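PDB 1K38: beta-lactamase OXA-2 from Salmonella typhimurium, which hydrolyses beta-lactam antibiotics, oxacillin among them, into substituted beta-amino acids and thereby gives its bacterial host resistance to them. Local coordinates for residues 208-213 with 239-244; 216-219 with 224-227; 99-104 with 136-141; 57-62 with 160-165. All coordinates share one frame; numbering follows the deposited sequence.

Contact 1 of 4, residues 208-213 with 239-244; sequences GSVFFA and IEALPP
The seam between the central beta sheet and the exit of the C-terminal helix runs through V210, I239 and A241. V210 sits on strand 208-217, and its two methyls straddle the A241 methyl: V210 CG1 and CG2 each lie 4.1 Å from A241 CB. With CB directed at the loop and CG1 anti to the backbone N (chi1 -177°), both branches of V210 reach A241. I239 joins less closely, its CD1 4.3 Å from V210 CG1. The backbones stay well apart, the V210 and A241 CA atoms being 6.8 Å from each other. What brings A241 round to the sheet is a Schellman motif that ends helix 226-238: E240 takes positive phi, its N bonds to R237 O, and A241 N bonds to L236 O. Carbonyls beyond the helix end are claimed from outside, those of I239 and E240 by the guanidinium of R29 and that of A241 by W205 NE1. Side chains alternate along the strand: F212 reaches V232 of helix 226-238 and V210 meets the residues just past its end, while S209 and F211 pack against helix 147-158 on the sheet's other face, F211 meeting the ring of Y158 edge to face.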
loop_
_atom_site.group_PDB
_atom_site.type_symbol
_atom_site.label_atom_id
_atom_site.label_comp_id
_atom_site.label_asym_id
_atom_site.label_seq_id
_atom_site.Cartn_x
_atom_site.Cartn_y
_atom_site.Cartn_z
ATOM N N GLY A 208 1.574 -7.385 -14.117
ATOM C CA GLY A 208 2.664 -8.020 -13.397
ATOM C C GLY A 208 3.581 -7.018 -12.725
ATOM O O GLY A 208 3.428 -5.808 -12.896
ATOM N N SER A 209 4.546 -7.526 -11.969
ATOM C CA SER A 209 5.481 -6.667 -11.261
ATOM C C SER A 209 6.881 -6.685 -11.847
ATOM O O SER A 209 7.331 -7.687 -12.412
ATOM C CB SER A 209 5.534 -7.064 -9.789
ATOM O OG SER A 209 4.274 -6.834 -9.184
ATOM N N VAL A 210 7.566 -5.558 -11.704
ATOM C CA VAL A 210 8.928 -5.424 -12.200
ATOM C C VAL A 210 9.838 -5.227 -10.991
ATOM O O VAL A 210 9.792 -4.188 -10.336
ATOM C CB VAL A 210 9.052 -4.211 -13.147
ATOM C CG1 VAL A 210 10.461 -4.136 -13.724
ATOM C CG2 VAL A 210 8.024 -4.321 -14.266
ATOM N N PHE A 211 10.653 -6.235 -10.695
ATOM C CA PHE A 211 11.558 -6.167 -9.549
ATOM C C PHE A 211 12.900 -5.570 -9.917
ATOM O O PHE A 211 13.367 -5.725 -11.041
ATOM C CB PHE A 211 11.793 -7.565 -8.976
ATOM C CG PHE A 211 10.546 -8.244 -8.521
ATOM C CD1 PHE A 211 9.718 -8.894 -9.432
ATOM C CD2 PHE A 211 10.171 -8.201 -7.184
ATOM C CE1 PHE A 211 8.530 -9.492 -9.015
ATOM C CE2 PHE A 211 8.989 -8.791 -6.756
ATOM C CZ PHE A 211 8.163 -9.439 -7.677
ATOM N N PHE A 212 13.521 -4.883 -8.964
ATOM C CA PHE A 212 14.831 -4.303 -9.205
ATOM C C PHE A 212 15.692 -4.341 -7.959
ATOM O O PHE A 212 15.194 -4.327 -6.827
ATOM C CB PHE A 212 14.727 -2.851 -9.691
ATOM C CG PHE A 212 14.116 -1.912 -8.693
ATOM C CD1 PHE A 212 12.751 -1.657 -8.713
ATOM C CD2 PHE A 212 14.905 -1.290 -7.727
ATOM C CE1 PHE A 212 12.174 -0.790 -7.784
ATOM C CE2 PHE A 212 14.339 -0.421 -6.791
ATOM C CZ PHE A 212 12.967 -0.171 -6.822
ATOM N N ALA A 213 16.997 -4.409 -8.181
ATOM C CA ALA A 213 17.957 -4.411 -7.097
ATOM C C ALA A 213 19.221 -3.776 -7.645
ATOM O O ALA A 213 19.880 -4.332 -8.527
ATOM C CB ALA A 213 18.233 -5.835 -6.612
ATOM N N ILE A 239 12.024 1.093 -19.850
ATOM C CA ILE A 239 11.302 -0.127 -20.200
ATOM C C ILE A 239 9.827 0.009 -19.832
ATOM O O ILE A 239 9.120 -0.981 -19.647
ATOM C CB ILE A 239 11.901 -1.383 -19.518
ATOM C CG1 ILE A 239 11.790 -1.279 -17.995
ATOM C CG2 ILE A 239 13.354 -1.546 -19.933
ATOM C CD1 ILE A 239 12.239 -2.541 -17.277
ATOM N N GLU A 240 9.377 1.256 -19.729
ATOM C CA GLU A 240 7.992 1.572 -19.409
ATOM C C GLU A 240 7.477 0.904 -18.134
ATOM O O GLU A 240 6.337 0.438 -18.081
ATOM C CB GLU A 240 7.092 1.213 -20.601
ATOM C CG GLU A 240 7.387 2.044 -21.846
ATOM C CD GLU A 240 6.487 1.695 -23.021
ATOM O OE1 GLU A 240 5.259 1.605 -22.823
ATOM O OE2 GLU A 240 7.007 1.523 -24.143
ATOM N N ALA A 241 8.326 0.864 -17.111
ATOM C CA ALA A 241 7.964 0.274 -15.823
ATOM C C ALA A 241 7.601 1.383 -14.835
ATOM O O ALA A 241 7.241 1.122 -13.687
ATOM C CB ALA A 241 9.115 -0.553 -15.283
ATOM N N LEU A 242 7.728 2.624 -15.292
ATOM C CA LEU A 242 7.375 3.803 -14.511
ATOM C C LEU A 242 6.837 4.820 -15.505
ATOM O O LEU A 242 7.283 4.861 -16.653
ATOM C CB LEU A 242 8.587 4.394 -13.785
ATOM C CG LEU A 242 8.931 3.863 -12.392
ATOM C CD1 LEU A 242 10.127 4.639 -11.851
ATOM C CD2 LEU A 242 7.736 4.019 -11.456
ATOM N N PRO A 243 5.868 5.648 -15.086
ATOM C CA PRO A 243 5.295 6.658 -15.980
ATOM C C PRO A 243 6.355 7.624 -16.499
ATOM O O PRO A 243 7.264 8.016 -15.766
ATOM C CB PRO A 243 4.262 7.355 -15.098
ATOM C CG PRO A 243 3.843 6.269 -14.146
ATOM C CD PRO A 243 5.167 5.636 -13.790
ATOM N N PRO A 244 6.252 8.022 -17.777
ATOM C CA PRO A 244 7.214 8.947 -18.380
ATOM C C PRO A 244 7.073 10.373 -17.851
ATOM O O PRO A 244 7.999 10.840 -17.156
ATOM C CB PRO A 244 6.893 8.844 -19.867
ATOM C CG PRO A 244 5.414 8.629 -19.863
ATOM C CD PRO A 244 5.238 7.603 -18.761
#

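Contact 2 of 4, residues 216-219 with 224-227; sequences IDTP and DLFK
D224 carries this contact with T218 and P219, and its side chain can be followed outward one atom at a time. D224 CB rests on the threonine, 4.0 Å from T218 CB. CG lies beside its own backbone N (D224 chi1 -74°), which carries the carboxylate across the T218-P219 peptide. There D224 OD2 stands 3.2 Å from P219 CD; the proline N is equally near but has no hydrogen to give, and the oxygen takes its hydrogen bond from N220 N, one residue on. D224 OD1 turns to K227, whose NZ makes a 3.0 Å salt bridge to it from 57° above the carboxylate plane. The lysine chain is fully extended to get there, and at its root K227 CB touches I216 CD1 at 3.8 Å, the two side chains crossing at about a right angle. I216 CD1 also lies 4.0 Å from D224 O, the carbonyl that accepts the bond from K227 N. T218 OG1 bonds elsewhere, to W192 NE1. One buried aspartate thus spans the short link between strand 208-217 and helix 226-238, each oxygen having a separate donor; the lysine, with further weak bonds to F17 O and Q18 O, would be expected to keep the acid ionised.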
loop_
_atom_site.group_PDB
_atom_site.type_symbol
_atom_site.label_atom_id
_atom_site.label_comp_id
_atom_site.label_asym_id
_atom_site.label_seq_id
_atom_site.Cartn_x
_atom_site.Cartn_y
_atom_site.Cartn_z
ATOM N N ILE A 216 25.488 0.662 -5.712
ATOM C CA ILE A 216 26.557 1.464 -6.289
ATOM C C ILE A 216 27.541 1.855 -5.208
ATOM O O ILE A 216 27.192 1.916 -4.032
ATOM C CB ILE A 216 26.034 2.789 -6.906
ATOM C CG1 ILE A 216 25.198 3.560 -5.876
ATOM C CG2 ILE A 216 25.237 2.500 -8.176
ATOM C CD1 ILE A 216 24.840 4.973 -6.312
ATOM N N ASP A 217 28.780 2.113 -5.605
ATOM C CA ASP A 217 29.763 2.557 -4.634
ATOM C C ASP A 217 29.433 4.024 -4.384
ATOM O O ASP A 217 28.856 4.689 -5.247
ATOM C CB ASP A 217 31.180 2.431 -5.195
ATOM C CG ASP A 217 31.547 1.006 -5.518
ATOM O OD1 ASP A 217 31.082 0.103 -4.794
ATOM O OD2 ASP A 217 32.312 0.790 -6.483
ATOM N N THR A 218 29.790 4.530 -3.209
ATOM C CA THR A 218 29.511 5.927 -2.889
ATOM C C THR A 218 30.767 6.675 -2.449
ATOM O O THR A 218 30.916 7.024 -1.280
ATOM C CB THR A 218 28.445 6.051 -1.776
ATOM O OG1 THR A 218 28.926 5.439 -0.573
ATOM C CG2 THR A 218 27.147 5.373 -2.206
ATOM N N PRO A 219 31.694 6.923 -3.389
ATOM C CA PRO A 219 32.932 7.639 -3.056
ATOM C C PRO A 219 32.679 9.055 -2.546
ATOM O O PRO A 219 33.496 9.614 -1.812
ATOM C CB PRO A 219 33.707 7.619 -4.374
ATOM C CG PRO A 219 32.625 7.574 -5.407
ATOM C CD PRO A 219 31.665 6.570 -4.818
ATOM N N ASP A 224 26.303 11.053 -3.094
ATOM C CA ASP A 224 26.008 10.058 -4.129
ATOM C C ASP A 224 24.671 9.353 -3.925
ATOM O O ASP A 224 24.192 8.669 -4.823
ATOM C CB ASP A 224 27.086 8.968 -4.184
ATOM C CG ASP A 224 28.379 9.442 -4.801
ATOM O OD1 ASP A 224 28.353 10.433 -5.559
ATOM O OD2 ASP A 224 29.422 8.798 -4.540
ATOM N N LEU A 225 24.065 9.524 -2.756
ATOM C CA LEU A 225 22.818 8.831 -2.461
ATOM C C LEU A 225 21.665 9.071 -3.430
ATOM O O LEU A 225 20.887 8.156 -3.694
ATOM C CB LEU A 225 22.384 9.131 -1.024
ATOM C CG LEU A 225 23.432 8.693 0.013
ATOM C CD1 LEU A 225 22.868 8.850 1.407
ATOM C CD2 LEU A 225 23.842 7.241 -0.229
ATOM N N PHE A 226 21.553 10.277 -3.980
ATOM C CA PHE A 226 20.461 10.551 -4.911
ATOM C C PHE A 226 20.557 9.686 -6.167
ATOM O O PHE A 226 19.557 9.443 -6.842
ATOM C CB PHE A 226 20.448 12.031 -5.327
ATOM C CG PHE A 226 21.481 12.383 -6.364
ATOM C CD1 PHE A 226 22.815 12.581 -6.007
ATOM C CD2 PHE A 226 21.121 12.491 -7.706
ATOM C CE1 PHE A 226 23.774 12.883 -6.976
ATOM C CE2 PHE A 226 22.075 12.791 -8.679
ATOM C CZ PHE A 226 23.402 12.986 -8.309
ATOM N N LYS A 227 21.764 9.221 -6.473
ATOM C CA LYS A 227 22.000 8.409 -7.661
ATOM C C LYS A 227 21.301 7.057 -7.631
ATOM O O LYS A 227 21.030 6.475 -8.680
ATOM C CB LYS A 227 23.503 8.196 -7.856
ATOM C CG LYS A 227 24.286 9.490 -7.975
ATOM C CD LYS A 227 25.766 9.208 -8.103
ATOM C CE LYS A 227 26.563 10.497 -8.217
ATOM N NZ LYS A 227 27.999 10.217 -8.482
#

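Contact 3 of 4, residues 99-104 with 136-141; sequences STVWVY and DYWIEG. With FMT (formic acid), chain C.
V101 and Y104, on helix 101-111, face W138 and I139 of an irregular loop, the backbones coming nearest at V101 and D136, whose CA atoms are 8.1 Å apart. D136 O accepts hydrogen bonds from I139 N and E140 N, in a tight turn from which W138 and I139 both point to the helix. V101 and I139 meet tip to tip: I139 CD1 lies 3.8 Å from V101 CG1 and just as far from CG2, set between the prongs of the valine. The indole comes past V101 in the opposite direction, with W138 CZ2 4.1 Å from V101 CG1. W138 CZ2 is also 4.0 Å from Y104 CB, while W138 CH2 lies 3.7 Å from Y104 O. W138 CG stands between the backbone N and the carbonyl carbon (W138 chi1 62°), which folds the ring back so that D136 CB sits above one face, toward the rim. Placed this way, W138 directs NE1 to the carboxylated side chain of the modified lysine at position 54. The V101 side chain is about 4 Å from that of S51, the predicted acylated serine. S99 OG bonds to K189 NZ; a formic acid, probably from the crystallisation liquor, is modelled doubtfully close beside it. S99, T100 and V101 form the Ser-X-Val motif of class D beta-lactamases, here lining the active site together with the tryptophan hydrogen-bonded to the lysine carbamate.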
loop_
_atom_site.group_PDB
_atom_site.type_symbol
_atom_site.label_atom_id
_atom_site.label_comp_id
_atom_site.label_asym_id
_atom_site.label_seq_id
_atom_site.Cartn_x
_atom_site.Cartn_y
_atom_site.Cartn_z
ATOM N N SER A 99 14.818 4.954 7.573
ATOM C CA SER A 99 15.931 4.064 7.903
ATOM C C SER A 99 16.417 4.366 9.318
ATOM O O SER A 99 17.617 4.513 9.565
ATOM C CB SER A 99 17.081 4.246 6.911
ATOM O OG SER A 99 16.706 3.797 5.622
ATOM N N THR A 100 15.469 4.450 10.247
ATOM C CA THR A 100 15.783 4.743 11.640
ATOM C C THR A 100 16.367 3.505 12.297
ATOM O O THR A 100 15.658 2.681 12.877
ATOM C CB THR A 100 14.527 5.203 12.390
ATOM O OG1 THR A 100 13.902 6.262 11.653
ATOM C CG2 THR A 100 14.897 5.715 13.773
ATOM N N VAL A 101 17.685 3.390 12.201
ATOM C CA VAL A 101 18.402 2.249 12.738
ATOM C C VAL A 101 18.189 1.951 14.221
ATOM O O VAL A 101 18.058 0.782 14.594
ATOM C CB VAL A 101 19.918 2.389 12.473
ATOM C CG1 VAL A 101 20.651 1.139 12.947
ATOM C CG2 VAL A 101 20.166 2.629 10.984
ATOM N N TRP A 102 18.140 2.977 15.071
ATOM C CA TRP A 102 17.982 2.701 16.496
ATOM C C TRP A 102 16.734 1.905 16.852
ATOM O O TRP A 102 16.735 1.164 17.831
ATOM C CB TRP A 102 18.059 3.983 17.346
ATOM C CG TRP A 102 16.974 5.009 17.165
ATOM C CD1 TRP A 102 17.043 6.149 16.416
ATOM C CD2 TRP A 102 15.698 5.038 17.821
ATOM N NE1 TRP A 102 15.895 6.891 16.573
ATOM C CE2 TRP A 102 15.054 6.232 17.430
ATOM C CE3 TRP A 102 15.039 4.172 18.706
ATOM C CZ2 TRP A 102 13.780 6.586 17.895
ATOM C CZ3 TRP A 102 13.769 4.526 19.168
ATOM C CH2 TRP A 102 13.158 5.722 18.760
ATOM N N VAL A 103 15.678 2.037 16.058
ATOM C CA VAL A 103 14.456 1.284 16.325
ATOM C C VAL A 103 14.730 -0.200 16.110
ATOM O O VAL A 103 14.352 -1.043 16.928
ATOM C CB VAL A 103 13.305 1.724 15.386
ATOM C CG1 VAL A 103 12.125 0.767 15.517
ATOM C CG2 VAL A 103 12.870 3.135 15.731
ATOM N N TYR A 104 15.403 -0.522 15.010
ATOM C CA TYR A 104 15.704 -1.910 14.715
ATOM C C TYR A 104 16.789 -2.490 15.613
ATOM O O TYR A 104 16.910 -3.706 15.737
ATOM C CB TYR A 104 16.033 -2.071 13.227
ATOM C CG TYR A 104 14.786 -1.958 12.373
ATOM C CD1 TYR A 104 14.154 -0.728 12.187
ATOM C CD2 TYR A 104 14.185 -3.096 11.829
ATOM C CE1 TYR A 104 12.953 -0.630 11.483
ATOM C CE2 TYR A 104 12.980 -3.009 11.120
ATOM C CZ TYR A 104 12.370 -1.774 10.953
ATOM O OH TYR A 104 11.177 -1.676 10.270
ATOM N N ASP A 136 24.170 -3.854 15.347
ATOM C CA ASP A 136 23.634 -3.811 13.993
ATOM C C ASP A 136 24.462 -4.664 13.031
ATOM O O ASP A 136 25.292 -4.153 12.278
ATOM C CB ASP A 136 23.565 -2.356 13.509
ATOM C CG ASP A 136 24.898 -1.635 13.621
ATOM O OD1 ASP A 136 25.580 -1.792 14.655
ATOM O OD2 ASP A 136 25.258 -0.898 12.678
ATOM N N TYR A 137 24.218 -5.972 13.061
ATOM C CA TYR A 137 24.937 -6.906 12.205
ATOM C C TYR A 137 24.650 -6.706 10.721
ATOM O O TYR A 137 25.387 -7.201 9.870
ATOM C CB TYR A 137 24.604 -8.354 12.584
ATOM C CG TYR A 137 23.135 -8.734 12.472
ATOM C CD1 TYR A 137 22.285 -8.644 13.576
ATOM C CD2 TYR A 137 22.611 -9.226 11.276
ATOM C CE1 TYR A 137 20.947 -9.047 13.495
ATOM C CE2 TYR A 137 21.276 -9.628 11.183
ATOM C CZ TYR A 137 20.453 -9.541 12.296
ATOM O OH TYR A 137 19.149 -9.982 12.215
ATOM N N TRP A 138 23.580 -5.982 10.412
ATOM C CA TRP A 138 23.207 -5.750 9.023
ATOM C C TRP A 138 23.858 -4.504 8.436
ATOM O O TRP A 138 23.643 -4.177 7.269
ATOM C CB TRP A 138 21.684 -5.650 8.905
ATOM C CG TRP A 138 21.101 -4.518 9.685
ATOM C CD1 TRP A 138 20.792 -3.275 9.215
ATOM C CD2 TRP A 138 20.795 -4.507 11.084
ATOM N NE1 TRP A 138 20.311 -2.488 10.235
ATOM C CE2 TRP A 138 20.303 -3.219 11.394
ATOM C CE3 TRP A 138 20.888 -5.459 12.108
ATOM C CZ2 TRP A 138 19.906 -2.856 12.686
ATOM C CZ3 TRP A 138 20.492 -5.097 13.396
ATOM C CH2 TRP A 138 20.006 -3.805 13.671
ATOM N N ILE A 139 24.654 -3.809 9.241
ATOM C CA ILE A 139 25.332 -2.608 8.767
ATOM C C ILE A 139 26.847 -2.781 8.838
ATOM O O ILE A 139 27.549 -2.564 7.853
ATOM C CB ILE A 139 24.931 -1.366 9.594
ATOM C CG1 ILE A 139 23.444 -1.060 9.396
ATOM C CG2 ILE A 139 25.764 -0.165 9.166
ATOM C CD1 ILE A 139 22.974 0.203 10.086
ATOM N N GLU A 140 27.340 -3.180 10.004
ATOM C CA GLU A 140 28.773 -3.380 10.200
ATOM C C GLU A 140 29.118 -4.817 10.571
ATOM O O GLU A 140 30.268 -5.126 10.894
ATOM C CB GLU A 140 29.292 -2.417 11.276
ATOM C CG GLU A 140 28.387 -2.278 12.498
ATOM C CD GLU A 140 28.390 -3.499 13.401
ATOM O OE1 GLU A 140 27.557 -3.548 14.333
ATOM O OE2 GLU A 140 29.226 -4.404 13.192
ATOM N N GLY A 141 28.120 -5.692 10.515
ATOM C CA GLY A 141 28.330 -7.087 10.857
ATOM C C GLY A 141 28.797 -7.947 9.697
ATOM O O GLY A 141 29.257 -7.439 8.674
HETATM C C FMT C . 19.762 4.559 3.639
HETATM O O1 FMT C . 20.099 5.591 2.587
HETATM O O2 FMT C . 18.238 4.424 3.836
#

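Contact 4 of 4, residues 57-62 with 160-165; sequences HTLFAL and NELPFR
L59 lays its CB squarely over the ring of F164, 3.9 Å from the centroid and only 3° off the ring normal, a clean CH-pi contact. Farther out, L59 CD1 passes the ring at F164 CD2 (3.9 Å) and reaches L162 CD1 at 3.6 Å, the two leucines crossing at about a right angle. F60 leaves its helix in a direction away from the loop, yet its ring still comes round to F164: F60 CD1 is 3.6 Å from F164 CZ. The F60 and F164 rings meet rim to rim, centroids 5.9 Å apart and planes 26° apart, neither covering the other, and F60 stacks instead on Y119. L162 CB lies at the edge of the F164 ring, in its plane. An inverse gamma turn centred on P163, with a weak bond from F164 N to L162 O, sends L162 and F164 to the same helix. The loop begins in a Schellman motif at N160, whose ND2 bonds to E70 of the second subunit, and ends at R165, the N-cap of helix 166-175. The contact is core packing of the helical region of the class D fold, joining helix 56-64, which begins two residues after the modified lysine at position 54, to the loop between helices 147-158 and 166-175.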
loop_
_atom_site.group_PDB
_atom_site.type_symbol
_atom_site.label_atom_id
_atom_site.label_comp_id
_atom_site.label_asym_id
_atom_site.label_seq_id
_atom_site.Cartn_x
_atom_site.Cartn_y
_atom_site.Cartn_z
ATOM N N HIS A 57 13.970 -7.821 8.461
ATOM C CA HIS A 57 14.064 -7.584 9.902
ATOM C C HIS A 57 12.702 -7.240 10.503
ATOM O O HIS A 57 12.399 -7.630 11.633
ATOM C CB HIS A 57 15.072 -6.462 10.197
ATOM C CG HIS A 57 15.698 -6.550 11.558
ATOM N ND1 HIS A 57 16.653 -5.658 11.996
ATOM C CD2 HIS A 57 15.504 -7.423 12.577
ATOM C CE1 HIS A 57 17.022 -5.977 13.225
ATOM N NE2 HIS A 57 16.338 -7.043 13.602
ATOM N N THR A 58 11.875 -6.514 9.756
ATOM C CA THR A 58 10.550 -6.162 10.256
ATOM C C THR A 58 9.739 -7.446 10.433
ATOM O O THR A 58 8.965 -7.571 11.385
ATOM C CB THR A 58 9.809 -5.206 9.294
ATOM O OG1 THR A 58 10.565 -3.996 9.147
ATOM C CG2 THR A 58 8.431 -4.857 9.844
ATOM N N LEU A 59 9.914 -8.396 9.515
ATOM C CA LEU A 59 9.214 -9.674 9.611
ATOM C C LEU A 59 9.698 -10.392 10.874
ATOM O O LEU A 59 8.893 -10.933 11.631
ATOM C CB LEU A 59 9.492 -10.542 8.379
ATOM C CG LEU A 59 8.961 -10.037 7.032
ATOM C CD1 LEU A 59 9.498 -10.914 5.911
ATOM C CD2 LEU A 59 7.436 -10.052 7.045
ATOM N N PHE A 60 11.012 -10.392 11.100
ATOM C CA PHE A 60 11.579 -11.033 12.290
ATOM C C PHE A 60 10.955 -10.440 13.551
ATOM O O PHE A 60 10.525 -11.167 14.448
ATOM C CB PHE A 60 13.095 -10.799 12.393
ATOM C CG PHE A 60 13.916 -11.458 11.313
ATOM C CD1 PHE A 60 13.329 -12.061 10.204
ATOM C CD2 PHE A 60 15.307 -11.440 11.404
ATOM C CE1 PHE A 60 14.118 -12.635 9.202
ATOM C CE2 PHE A 60 16.101 -12.009 10.410
ATOM C CZ PHE A 60 15.507 -12.607 9.309
ATOM N N ALA A 61 10.939 -9.110 13.614
ATOM C CA ALA A 61 10.408 -8.378 14.760
ATOM C C ALA A 61 8.926 -8.635 15.014
ATOM O O ALA A 61 8.509 -8.790 16.161
ATOM C CB ALA A 61 10.659 -6.881 14.580
ATOM N N LEU A 62 8.128 -8.670 13.953
ATOM C CA LEU A 62 6.699 -8.920 14.104
ATOM C C LEU A 62 6.480 -10.360 14.568
ATOM O O LEU A 62 5.645 -10.626 15.438
ATOM C CB LEU A 62 5.975 -8.689 12.774
ATOM C CG LEU A 62 5.813 -7.232 12.330
ATOM C CD1 LEU A 62 5.533 -7.190 10.833
ATOM C CD2 LEU A 62 4.690 -6.567 13.116
ATOM N N ASN A 160 3.992 -13.847 -1.091
ATOM C CA ASN A 160 3.568 -14.272 0.246
ATOM C C ASN A 160 4.123 -15.660 0.552
ATOM O O ASN A 160 3.535 -16.414 1.330
ATOM C CB ASN A 160 2.038 -14.300 0.338
ATOM C CG ASN A 160 1.411 -12.954 0.025
ATOM O OD1 ASN A 160 1.732 -11.944 0.657
ATOM N ND2 ASN A 160 0.507 -12.931 -0.956
ATOM N N GLU A 161 5.273 -15.977 -0.039
ATOM C CA GLU A 161 5.909 -17.285 0.125
ATOM C C GLU A 161 6.918 -17.409 1.261
ATOM O O GLU A 161 7.478 -18.486 1.471
ATOM C CB GLU A 161 6.606 -17.692 -1.172
ATOM C CG GLU A 161 5.713 -17.705 -2.387
ATOM C CD GLU A 161 6.479 -18.043 -3.649
ATOM O OE1 GLU A 161 7.654 -17.630 -3.761
ATOM O OE2 GLU A 161 5.906 -18.711 -4.530
ATOM N N LEU A 162 7.172 -16.326 1.985
ATOM C CA LEU A 162 8.125 -16.404 3.085
ATOM C C LEU A 162 7.473 -17.121 4.265
ATOM O O LEU A 162 6.249 -17.096 4.422
ATOM C CB LEU A 162 8.590 -15.006 3.492
ATOM C CG LEU A 162 9.399 -14.247 2.433
ATOM C CD1 LEU A 162 9.658 -12.832 2.924
ATOM C CD2 LEU A 162 10.720 -14.965 2.145
ATOM N N PRO A 163 8.284 -17.778 5.109
ATOM C CA PRO A 163 7.787 -18.509 6.279
ATOM C C PRO A 163 7.411 -17.614 7.457
ATOM O O PRO A 163 7.918 -17.778 8.571
ATOM C CB PRO A 163 8.944 -19.442 6.609
ATOM C CG PRO A 163 10.128 -18.585 6.295
ATOM C CD PRO A 163 9.743 -17.946 4.968
ATOM N N PHE A 164 6.514 -16.668 7.198
ATOM C CA PHE A 164 6.024 -15.737 8.208
ATOM C C PHE A 164 4.530 -15.575 7.971
ATOM O O PHE A 164 4.041 -15.876 6.885
ATOM C CB PHE A 164 6.699 -14.370 8.056
ATOM C CG PHE A 164 8.163 -14.377 8.375
ATOM C CD1 PHE A 164 8.601 -14.329 9.693
ATOM C CD2 PHE A 164 9.107 -14.462 7.358
ATOM C CE1 PHE A 164 9.961 -14.369 9.994
ATOM C CE2 PHE A 164 10.465 -14.504 7.648
ATOM C CZ PHE A 164 10.893 -14.457 8.969
ATOM N N ARG A 165 3.809 -15.111 8.986
ATOM C CA ARG A 165 2.371 -14.890 8.851
ATOM C C ARG A 165 2.132 -14.015 7.629
ATOM O O ARG A 165 2.844 -13.029 7.424
ATOM C CB ARG A 165 1.812 -14.156 10.073
ATOM C CG ARG A 165 1.877 -14.921 11.380
ATOM C CD ARG A 165 1.381 -14.043 12.521
ATOM N NE ARG A 165 1.429 -14.723 13.813
ATOM C CZ ARG A 165 0.358 -15.026 14.540
ATOM N NH1 ARG A 165 -0.855 -14.709 14.104
ATOM N NH2 ARG A 165 0.501 -15.648 15.705
#

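Overall arrangement
Contacts 3 and 4 are direct neighbours: Y104 OH of contact 3 lies 2.6 Å from T58 OG1 of contact 4, probably a hydrogen bond, and W138 CZ3 packs 3.6 Å from H57 CE1. Contact 3 is the one at the active site; contact 4 stands farther back, its L59 side chain about 12 Å from that of K189. Contacts 1 and 2 share strand 208-217, with centres 21 Å apart, and tie it to the two ends of helix 226-238. Contact 2 is at the end nearer the site, L225 being about 10 Å from S51 by side chains. Contact 1 is remote, its centre 29 Å from that of contact 3, the two lying on opposite sides of the chain's centre.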